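Conserved protein (Methanothermobacter thermautotrophicus, PDB 1T57) is of unknown function but binds flavin mononucleotide and magnesium, in a chain related to the alpha/beta domain at the C terminus of pyruvate kinase. Local coordinates at residues I52-V57 and L161-E166; V79-G84 and Q90-D95; G121-F126 and P131-A136. One frame throughout, in Å; residues are numbered along the deposited sequence.

Contact 1 (I52-V57 and L161-E166); sequences IRNFVV and LIPVDE
Asn-54 and Val-56 face the connection at Ile-162, Pro-163 and Glu-166 in an alpha/beta fold: strand 54-58 lies inside a mixed sheet, and residues 161-166 lead from helix 144-158 into its parallel neighbour, strand 168-172. The polar-to-proline packing centres on the buried amide of Asn-54. CG of Asn-54 is turned anti to the carbonyl carbon (chi1 -73°), and the side chains of Asn-54 and Pro-163 approach from opposite directions, with the amide beside CD and CG of the proline. OD1 of Asn-54 lies 3.8 Å from CD of Pro-163, while ND2 of Asn-54 reaches CG of the same ring at 4.1 Å; both are van der Waals contacts. The apolar part pairs Ile-162 with Val-56: CD1 of Ile-162 comes to 4.3 Å from CB of Val-56, at the end of a side chain extended past CG1 (chi2 -176°). Ala-156 of helix 144-158 and Val-77 of strand 75-79 touch both of these side chains, continuing the apolar layer over the sheet. Main-chain hydrogen bonds of Asn-54 and Val-56 with Ile-169 tie the strands together just beyond the loop. The remaining approach is polar but involves no hydrogen bond. Glu-166 crosses Asn-54 at about a right angle, with the carboxylate and amide planes 82° apart, and its OE1 stops 3.7 Å from ND2 of Asn-54.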
loop_
_atom_site.group_PDB
_atom_site.type_symbol
_atom_site.label_atom_id
_atom_site.label_comp_id
_atom_site.label_asym_id
_atom_site.label_seq_id
_atom_site.Cartn_x
_atom_site.Cartn_y
_atom_site.Cartn_z
ATOM N N ILE A 52 -19.268 -7.852 34.397
ATOM C CA ILE A 52 -18.091 -7.274 33.775
ATOM C C ILE A 52 -17.583 -6.182 34.698
ATOM O O ILE A 52 -18.372 -5.399 35.217
ATOM C CB ILE A 52 -18.462 -6.705 32.367
ATOM C CG1 ILE A 52 -18.537 -7.865 31.373
ATOM C CG2 ILE A 52 -17.475 -5.629 31.916
ATOM C CD1 ILE A 52 -19.224 -7.529 30.055
ATOM N N ARG A 53 -16.271 -6.146 34.919
ATOM C CA ARG A 53 -15.692 -5.144 35.799
ATOM C C ARG A 53 -14.568 -4.339 35.153
ATOM O O ARG A 53 -13.852 -3.605 35.840
ATOM C CB ARG A 53 -15.178 -5.796 37.082
ATOM C CG ARG A 53 -13.731 -6.277 37.029
ATOM C CD ARG A 53 -13.294 -6.824 38.390
ATOM N NE ARG A 53 -11.853 -7.058 38.460
ATOM C CZ ARG A 53 -11.235 -7.649 39.481
ATOM N NH1 ARG A 53 -11.927 -8.073 40.531
ATOM N NH2 ARG A 53 -9.921 -7.831 39.445
ATOM N N ASN A 54 -14.424 -4.475 33.835
ATOM C CA ASN A 54 -13.408 -3.746 33.072
ATOM C C ASN A 54 -14.046 -2.754 32.071
ATOM O O ASN A 54 -14.833 -3.138 31.194
ATOM C CB ASN A 54 -12.510 -4.738 32.339
ATOM C CG ASN A 54 -11.551 -5.460 33.280
ATOM O OD1 ASN A 54 -10.563 -4.871 33.767
ATOM N ND2 ASN A 54 -11.838 -6.742 33.548
ATOM N N PHE A 55 -13.721 -1.471 32.207
ATOM C CA PHE A 55 -14.294 -0.472 31.312
ATOM C C PHE A 55 -13.247 0.439 30.714
ATOM O O PHE A 55 -12.470 1.038 31.436
ATOM C CB PHE A 55 -15.308 0.417 32.052
ATOM C CG PHE A 55 -16.452 -0.319 32.683
ATOM C CD1 PHE A 55 -16.311 -0.943 33.917
ATOM C CD2 PHE A 55 -17.676 -0.393 32.033
ATOM C CE1 PHE A 55 -17.393 -1.627 34.505
ATOM C CE2 PHE A 55 -18.748 -1.068 32.608
ATOM C CZ PHE A 55 -18.604 -1.692 33.841
ATOM N N VAL A 56 -13.237 0.559 29.394
ATOM C CA VAL A 56 -12.296 1.467 28.772
ATOM C C VAL A 56 -13.147 2.563 28.153
ATOM O O VAL A 56 -14.084 2.271 27.405
ATOM C CB VAL A 56 -11.461 0.780 27.704
ATOM C CG1 VAL A 56 -12.368 0.133 26.647
ATOM C CG2 VAL A 56 -10.502 1.795 27.093
ATOM N N VAL A 57 -12.838 3.819 28.462
ATOM C CA VAL A 57 -13.647 4.930 27.960
ATOM C C VAL A 57 -12.878 6.093 27.397
ATOM O O VAL A 57 -11.945 6.578 28.014
ATOM C CB VAL A 57 -14.535 5.528 29.065
ATOM C CG1 VAL A 57 -15.539 6.483 28.461
ATOM C CG2 VAL A 57 -15.222 4.443 29.818
ATOM N N LEU A 161 -3.277 -1.856 30.405
ATOM C CA LEU A 161 -4.271 -1.320 31.309
ATOM C C LEU A 161 -5.536 -2.156 31.390
ATOM O O LEU A 161 -6.287 -2.036 32.347
ATOM C CB LEU A 161 -4.582 0.132 30.959
ATOM C CG LEU A 161 -3.409 1.060 31.277
ATOM C CD1 LEU A 161 -3.773 2.548 31.026
ATOM C CD2 LEU A 161 -3.043 0.843 32.738
ATOM N N ILE A 162 -5.803 -2.965 30.370
ATOM C CA ILE A 162 -6.953 -3.876 30.409
ATOM C C ILE A 162 -6.519 -5.218 29.809
ATOM O O ILE A 162 -5.503 -5.296 29.103
ATOM C CB ILE A 162 -8.171 -3.352 29.654
ATOM C CG1 ILE A 162 -7.869 -3.301 28.158
ATOM C CG2 ILE A 162 -8.588 -2.049 30.231
ATOM C CD1 ILE A 162 -8.952 -2.712 27.322
ATOM N N PRO A 163 -7.267 -6.295 30.093
ATOM C CA PRO A 163 -6.980 -7.654 29.600
ATOM C C PRO A 163 -7.429 -7.901 28.177
ATOM O O PRO A 163 -8.302 -7.215 27.686
ATOM C CB PRO A 163 -7.774 -8.544 30.551
ATOM C CG PRO A 163 -8.977 -7.703 30.816
ATOM C CD PRO A 163 -8.437 -6.307 30.991
ATOM N N VAL A 164 -6.855 -8.915 27.542
ATOM C CA VAL A 164 -7.217 -9.300 26.179
ATOM C C VAL A 164 -7.674 -10.738 26.349
ATOM O O VAL A 164 -7.833 -11.510 25.390
ATOM C CB VAL A 164 -5.991 -9.249 25.279
ATOM C CG1 VAL A 164 -5.393 -7.859 25.346
ATOM C CG2 VAL A 164 -4.952 -10.287 25.719
ATOM N N ASP A 165 -7.876 -11.045 27.629
ATOM C CA ASP A 165 -8.286 -12.341 28.155
ATOM C C ASP A 165 -9.799 -12.456 28.206
ATOM O O ASP A 165 -10.380 -13.349 27.605
ATOM C CB ASP A 165 -7.742 -12.477 29.586
ATOM C CG ASP A 165 -7.111 -13.832 29.866
ATOM O OD1 ASP A 165 -6.882 -14.173 31.057
ATOM O OD2 ASP A 165 -6.835 -14.551 28.891
ATOM N N GLU A 166 -10.424 -11.535 28.932
ATOM C CA GLU A 166 -11.867 -11.533 29.132
ATOM C C GLU A 166 -12.657 -10.401 28.460
ATOM O O GLU A 166 -12.129 -9.643 27.657
ATOM C CB GLU A 166 -12.139 -11.533 30.635
ATOM C CG GLU A 166 -11.293 -10.520 31.378
ATOM C CD GLU A 166 -11.176 -10.789 32.883
ATOM O OE1 GLU A 166 -12.129 -10.479 33.634
ATOM O OE2 GLU A 166 -10.126 -11.320 33.315
#

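Contact 2 (V79-G84 and Q90-D95); sequences VTHHAG and QLELED. With FMN (flavin mononucleotide), chain E.
His-81 holds its CG anti to the carbonyl carbon (chi1 -85°), which directs the imidazole toward Glu-92, whose side chain runs extended beyond CG to meet it. The bond from His-81 ND1 to Glu-92 OE2 is 3.0 Å long with 138° at the hydrogen; OE2 lies in the imidazole plane, but ND1 reaches it on the syn side from 27° out of the carboxylate plane. A weak second bond joins His-81 ND1 to Glu-92 OE1 at 3.5 Å, and OE1 also has a long, weak ion pair with Arg-86. His-81 belongs to the flavin pocket, in the loop that follows strand 75-79 of the alpha/beta sheet, and Glu-92 holds it from behind as a second-shell residue. The other edge of the imidazole rests on the benzenoid part of the flavin, with His-81 CD2 3.3 Å from FMN C8. The two segments run nearly antiparallel, and Gly-84 N donates to Gln-90 O at 2.8 Å across the mouth of the loop. Ala-83 CA also lies 3.2 Å from Gln-90 O, a CA-H...O contact. Apolar contacts follow on: Leu-91 CD1 sits 3.8 Å from Ala-83 CB, and Leu-93 CB packs 3.9 Å from Thr-80 CG2. Thr-80 OG1 is hydrogen-bonded to Val-60 O.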
loop_
_atom_site.group_PDB
_atom_site.type_symbol
_atom_site.label_atom_id
_atom_site.label_comp_id
_atom_site.label_asym_id
_atom_site.label_seq_id
_atom_site.Cartn_x
_atom_site.Cartn_y
_atom_site.Cartn_z
ATOM N N VAL A 79 -9.037 6.992 28.449
ATOM C CA VAL A 79 -7.974 7.385 27.542
ATOM C C VAL A 79 -8.384 8.719 26.930
ATOM O O VAL A 79 -9.520 8.908 26.504
ATOM C CB VAL A 79 -7.682 6.334 26.406
ATOM C CG1 VAL A 79 -8.142 4.953 26.826
ATOM C CG2 VAL A 79 -8.299 6.752 25.096
ATOM N N THR A 80 -7.463 9.666 26.938
ATOM C CA THR A 80 -7.724 10.967 26.358
ATOM C C THR A 80 -7.013 11.015 25.004
ATOM O O THR A 80 -6.447 10.004 24.557
ATOM C CB THR A 80 -7.189 12.078 27.280
ATOM O OG1 THR A 80 -7.062 13.292 26.543
ATOM C CG2 THR A 80 -5.839 11.686 27.851
ATOM N N HIS A 81 -7.061 12.173 24.343
ATOM C CA HIS A 81 -6.386 12.350 23.058
ATOM C C HIS A 81 -4.875 12.368 23.254
ATOM O O HIS A 81 -4.396 12.665 24.353
ATOM C CB HIS A 81 -6.813 13.665 22.427
ATOM C CG HIS A 81 -8.076 13.570 21.638
ATOM N ND1 HIS A 81 -8.735 14.679 21.156
ATOM C CD2 HIS A 81 -8.799 12.499 21.239
ATOM C CE1 HIS A 81 -9.813 14.294 20.498
ATOM N NE2 HIS A 81 -9.876 12.977 20.532
ATOM N N HIS A 82 -4.122 12.059 22.200
ATOM C CA HIS A 82 -2.665 12.050 22.306
ATOM C C HIS A 82 -2.222 13.497 22.295
ATOM O O HIS A 82 -2.942 14.350 21.798
ATOM C CB HIS A 82 -2.017 11.311 21.132
ATOM C CG HIS A 82 -2.065 12.050 19.825
ATOM N ND1 HIS A 82 -3.079 11.878 18.906
ATOM C CD2 HIS A 82 -1.179 12.900 19.253
ATOM C CE1 HIS A 82 -2.811 12.584 17.819
ATOM N NE2 HIS A 82 -1.664 13.214 18.005
ATOM N N ALA A 83 -1.049 13.767 22.851
ATOM C CA ALA A 83 -0.517 15.116 22.892
ATOM C C ALA A 83 -0.226 15.500 21.456
ATOM O O ALA A 83 0.342 14.711 20.703
ATOM C CB ALA A 83 0.767 15.153 23.714
ATOM N N GLY A 84 -0.627 16.699 21.061
ATOM C CA GLY A 84 -0.373 17.114 19.701
ATOM C C GLY A 84 -1.567 16.907 18.798
ATOM O O GLY A 84 -1.514 17.268 17.623
ATOM N N GLN A 90 1.041 19.844 22.969
ATOM C CA GLN A 90 -0.016 20.038 23.949
ATOM C C GLN A 90 -0.964 18.868 24.193
ATOM O O GLN A 90 -1.393 18.186 23.266
ATOM C CB GLN A 90 -0.822 21.304 23.609
ATOM C CG GLN A 90 -0.109 22.608 23.974
ATOM C CD GLN A 90 0.449 22.564 25.385
ATOM O OE1 GLN A 90 -0.194 22.030 26.287
ATOM N NE2 GLN A 90 1.633 23.136 25.587
ATOM N N LEU A 91 -1.282 18.673 25.470
ATOM C CA LEU A 91 -2.192 17.636 25.940
ATOM C C LEU A 91 -3.535 18.314 26.301
ATOM O O LEU A 91 -3.564 19.251 27.112
ATOM C CB LEU A 91 -1.588 16.962 27.176
ATOM C CG LEU A 91 -2.108 15.586 27.571
ATOM C CD1 LEU A 91 -1.693 14.564 26.506
ATOM C CD2 LEU A 91 -1.544 15.201 28.933
ATOM N N GLU A 92 -4.641 17.848 25.713
ATOM C CA GLU A 92 -5.965 18.431 25.986
ATOM C C GLU A 92 -6.435 18.193 27.405
ATOM O O GLU A 92 -7.132 19.018 27.991
ATOM C CB GLU A 92 -7.021 17.864 25.030
ATOM C CG GLU A 92 -7.196 18.650 23.764
ATOM C CD GLU A 92 -7.610 17.773 22.620
ATOM O OE1 GLU A 92 -8.583 18.094 21.900
ATOM O OE2 GLU A 92 -6.945 16.741 22.438
ATOM N N LEU A 93 -6.064 17.047 27.946
ATOM C CA LEU A 93 -6.462 16.696 29.288
ATOM C C LEU A 93 -5.783 17.632 30.293
ATOM O O LEU A 93 -4.551 17.700 30.365
ATOM C CB LEU A 93 -6.094 15.224 29.541
ATOM C CG LEU A 93 -6.633 14.510 30.784
ATOM C CD1 LEU A 93 -5.725 14.746 31.957
ATOM C CD2 LEU A 93 -8.041 14.991 31.079
ATOM N N GLU A 94 -6.596 18.360 31.054
ATOM C CA GLU A 94 -6.093 19.283 32.063
ATOM C C GLU A 94 -5.503 18.488 33.207
ATOM O O GLU A 94 -5.977 17.400 33.523
ATOM C CB GLU A 94 -7.224 20.154 32.598
ATOM C CG GLU A 94 -7.853 21.045 31.545
ATOM C CD GLU A 94 -7.170 22.398 31.433
ATOM O OE1 GLU A 94 -5.936 22.447 31.211
ATOM O OE2 GLU A 94 -7.886 23.416 31.570
ATOM N N ASP A 95 -4.470 19.041 33.828
ATOM C CA ASP A 95 -3.793 18.399 34.946
ATOM C C ASP A 95 -4.799 18.189 36.068
ATOM O O ASP A 95 -4.811 17.153 36.718
ATOM C CB ASP A 95 -2.647 19.301 35.399
ATOM C CG ASP A 95 -1.870 19.870 34.221
ATOM O OD1 ASP A 95 -2.521 20.439 33.316
ATOM O OD2 ASP A 95 -0.622 19.743 34.196
HETATM N N1 FMN E . -14.662 11.208 18.615
HETATM C C2 FMN E . -15.116 11.101 17.305
HETATM O O2 FMN E . -16.222 11.503 17.001
HETATM N N3 FMN E . -14.442 10.413 16.333
HETATM C C4 FMN E . -13.169 9.962 16.573
HETATM O O4 FMN E . -12.620 9.242 15.729
HETATM C C4A FMN E . -12.698 10.028 17.886
HETATM N N5 FMN E . -11.448 9.538 18.188
HETATM C C5A FMN E . -11.122 9.354 19.511
HETATM C C6 FMN E . -9.867 8.841 19.792
HETATM C C7 FMN E . -9.421 8.747 21.080
HETATM C C7M FMN E . -8.025 8.247 21.269
HETATM C C8 FMN E . -9.993 9.579 22.035
HETATM C C8M FMN E . -9.455 9.616 23.455
HETATM C C9 FMN E . -11.242 10.135 21.763
HETATM C C9A FMN E . -11.874 9.948 20.530
HETATM N N10 FMN E . -13.007 10.700 20.188
HETATM C C10 FMN E . -13.488 10.589 18.908
HETATM C "C1'" FMN E . -13.859 11.409 21.218
HETATM C "C2'" FMN E . -14.639 10.389 22.000
HETATM O "O2'" FMN E . -15.335 9.549 21.072
HETATM C "C3'" FMN E . -15.667 11.054 22.887
HETATM O "O3'" FMN E . -16.506 11.881 22.139
HETATM C "C4'" FMN E . -15.268 11.649 24.247
HETATM O "O4'" FMN E . -16.504 11.919 24.865
HETATM C "C5'" FMN E . -14.621 13.001 24.458
HETATM O "O5'" FMN E . -14.705 13.145 25.858
HETATM P P FMN E . -15.291 14.370 26.720
HETATM O O1P FMN E . -14.814 14.165 28.116
HETATM O O2P FMN E . -16.831 14.441 26.703
HETATM O O3P FMN E . -14.682 15.647 26.125
#

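Contact 3 (G121-F126 and P131-A136); sequences GISNRF and PVEIMA
Ser-123 and Glu-133 are the only residues to touch between 121-126 and 131-136, on helices 118-126 and 131-139, a helix-loop-helix unit that projects from the body of the alpha/beta chain. The two backbones stay well apart, their nearest CA atoms, those of Ser-123 and Glu-133, being 9.4 Å from each other, so the gap is spanned by side chains and the buried area is small. Polar interactions dominate. Glu-133 sets out with CG anti to the carbonyl carbon (chi1 -67°) and extends beyond it, carrying its carboxylate across to the serine. OE1 of Glu-133 then lies 2.9 Å from OG of Ser-123, with an angle of about 115° at OE1 between CD and OG. OE2 of Glu-133 is farther from OG of Ser-123, 3.5 Å. Ser-123 OG is also hydrogen-bonded to Gly-128 O. Glu-133 OE1 additionally accepts the backbone N-H of Thr-130, so both side chains are also tied to the connecting loop. These neighbours probably limit the rotation of the carboxylate.

Van der Waals contact adds little: CB of Ser-123 approaches the carboxylate through Glu-133 OE2 at 3.8 Å. On other sides the unit is part of the hexameric assembly, with Arg-125 in a salt bridge to Glu-137 of a third subunit and Pro-131 packed on Pro-131 of a second subunit. The flavin is not part of the contact, as about 11 Å separate the side chain of Glu-133 from it. Within the first helix, Phe-126 N donates to Ile-122 O at 2.8 Å, an ordinary i to i-4 bond that keeps the turn bearing Ser-123 helical.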
loop_
_atom_site.group_PDB
_atom_site.type_symbol
_atom_site.label_atom_id
_atom_site.label_comp_id
_atom_site.label_asym_id
_atom_site.label_seq_id
_atom_site.Cartn_x
_atom_site.Cartn_y
_atom_site.Cartn_z
ATOM N N GLY A 121 0.586 10.488 10.252
ATOM C CA GLY A 121 1.640 11.459 10.031
ATOM C C GLY A 121 2.027 11.369 8.567
ATOM O O GLY A 121 2.244 12.376 7.880
ATOM N N ILE A 122 2.077 10.138 8.077
ATOM C CA ILE A 122 2.449 9.902 6.696
ATOM C C ILE A 122 1.459 10.558 5.758
ATOM O O ILE A 122 1.871 11.309 4.881
ATOM C CB ILE A 122 2.526 8.407 6.386
ATOM C CG1 ILE A 122 3.626 7.746 7.248
ATOM C CG2 ILE A 122 2.744 8.202 4.868
ATOM C CD1 ILE A 122 3.800 6.227 7.003
ATOM N N SER A 123 0.162 10.288 5.953
ATOM C CA SER A 123 -0.875 10.852 5.093
ATOM C C SER A 123 -0.923 12.367 5.177
ATOM O O SER A 123 -1.162 13.028 4.184
ATOM C CB SER A 123 -2.263 10.300 5.437
ATOM O OG SER A 123 -2.403 8.931 5.129
ATOM N N ASN A 124 -0.734 12.925 6.364
ATOM C CA ASN A 124 -0.734 14.371 6.479
ATOM C C ASN A 124 0.395 14.943 5.611
ATOM O O ASN A 124 0.383 16.111 5.258
ATOM C CB ASN A 124 -0.504 14.794 7.927
ATOM C CG ASN A 124 -1.721 14.639 8.773
ATOM O OD1 ASN A 124 -1.701 14.934 9.968
ATOM N ND2 ASN A 124 -2.804 14.193 8.166
ATOM N N ARG A 125 1.380 14.121 5.280
ATOM C CA ARG A 125 2.490 14.586 4.471
ATOM C C ARG A 125 2.291 14.253 2.996
ATOM O O ARG A 125 2.642 15.063 2.149
ATOM C CB ARG A 125 3.795 13.949 4.969
ATOM C CG ARG A 125 5.072 14.353 4.215
ATOM C CD ARG A 125 5.377 15.835 4.391
ATOM N NE ARG A 125 6.801 16.074 4.606
ATOM C CZ ARG A 125 7.324 16.598 5.720
ATOM N NH1 ARG A 125 6.546 16.953 6.742
ATOM N NH2 ARG A 125 8.640 16.751 5.826
ATOM N N PHE A 126 1.714 13.086 2.688
ATOM C CA PHE A 126 1.531 12.670 1.292
ATOM C C PHE A 126 0.136 12.449 0.739
ATOM O O PHE A 126 -0.005 12.094 -0.436
ATOM C CB PHE A 126 2.330 11.402 0.992
ATOM C CG PHE A 126 3.774 11.482 1.396
ATOM C CD1 PHE A 126 4.144 11.319 2.720
ATOM C CD2 PHE A 126 4.764 11.757 0.457
ATOM C CE1 PHE A 126 5.468 11.424 3.102
ATOM C CE2 PHE A 126 6.090 11.864 0.825
ATOM C CZ PHE A 126 6.448 11.699 2.157
ATOM N N PRO A 131 -2.873 1.433 5.460
ATOM C CA PRO A 131 -3.786 0.339 5.804
ATOM C C PRO A 131 -4.597 0.486 7.105
ATOM O O PRO A 131 -5.805 0.262 7.122
ATOM C CB PRO A 131 -2.854 -0.877 5.803
ATOM C CG PRO A 131 -1.851 -0.492 4.739
ATOM C CD PRO A 131 -1.534 0.905 5.155
ATOM N N VAL A 132 -3.932 0.861 8.188
ATOM C CA VAL A 132 -4.599 1.012 9.465
ATOM C C VAL A 132 -5.709 2.054 9.450
ATOM O O VAL A 132 -6.743 1.838 10.093
ATOM C CB VAL A 132 -3.564 1.305 10.588
ATOM C CG1 VAL A 132 -2.503 2.242 10.058
ATOM C CG2 VAL A 132 -4.240 1.893 11.806
ATOM N N GLU A 133 -5.527 3.158 8.718
ATOM C CA GLU A 133 -6.564 4.213 8.638
ATOM C C GLU A 133 -7.849 3.733 7.935
ATOM O O GLU A 133 -8.927 4.295 8.161
ATOM C CB GLU A 133 -6.041 5.461 7.905
ATOM C CG GLU A 133 -4.932 6.232 8.633
ATOM C CD GLU A 133 -4.208 7.263 7.741
ATOM O OE1 GLU A 133 -3.630 6.862 6.706
ATOM O OE2 GLU A 133 -4.213 8.471 8.082
ATOM N N ILE A 134 -7.726 2.714 7.077
ATOM C CA ILE A 134 -8.871 2.153 6.374
ATOM C C ILE A 134 -9.723 1.361 7.365
ATOM O O ILE A 134 -10.954 1.372 7.287
ATOM C CB ILE A 134 -8.438 1.228 5.198
ATOM C CG1 ILE A 134 -8.115 2.060 3.969
ATOM C CG2 ILE A 134 -9.539 0.232 4.856
ATOM C CD1 ILE A 134 -6.691 2.445 3.866
HETATM N N MSE A 135 -9.073 0.678 8.294
HETATM C CA MSE A 135 -9.791 -0.076 9.318
HETATM C C MSE A 135 -10.736 0.865 10.050
HETATM O O MSE A 135 -11.876 0.519 10.342
HETATM C CB MSE A 135 -8.810 -0.661 10.313
HETATM C CG MSE A 135 -8.035 -1.879 9.816
HETATM SE SE MSE A 135 -6.732 -2.482 11.123
HETATM C CE MSE A 135 -7.934 -3.402 12.334
ATOM N N ALA A 136 -10.258 2.074 10.316
ATOM C CA ALA A 136 -11.056 3.063 11.022
ATOM C C ALA A 136 -12.249 3.589 10.208
ATOM O O ALA A 136 -13.355 3.679 10.741
ATOM C CB ALA A 136 -10.174 4.216 11.461
#

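After strand 22-28 and helix 36-50, the chain forms strand 54-58, which carries one side of contact 1. It then passes through strand 75-79 into the small flavin loop that contact 2 closes with five residues between its segments. Helix 118-126 and helix 131-139 follow, with contact 3 bridging the short turn between them. Only at 161-166 does contact 1 close, so the other two lie within its span, in series and uncrossed. Contacts 1 and 2 meet at neighbouring strands, where Val-57 O and Val-79 N are 3.0 Å apart, a probable hydrogen bond. Contact 3 touches neither and links its two projecting helices; contact 1 ties a central strand to the loop before strand 168-172.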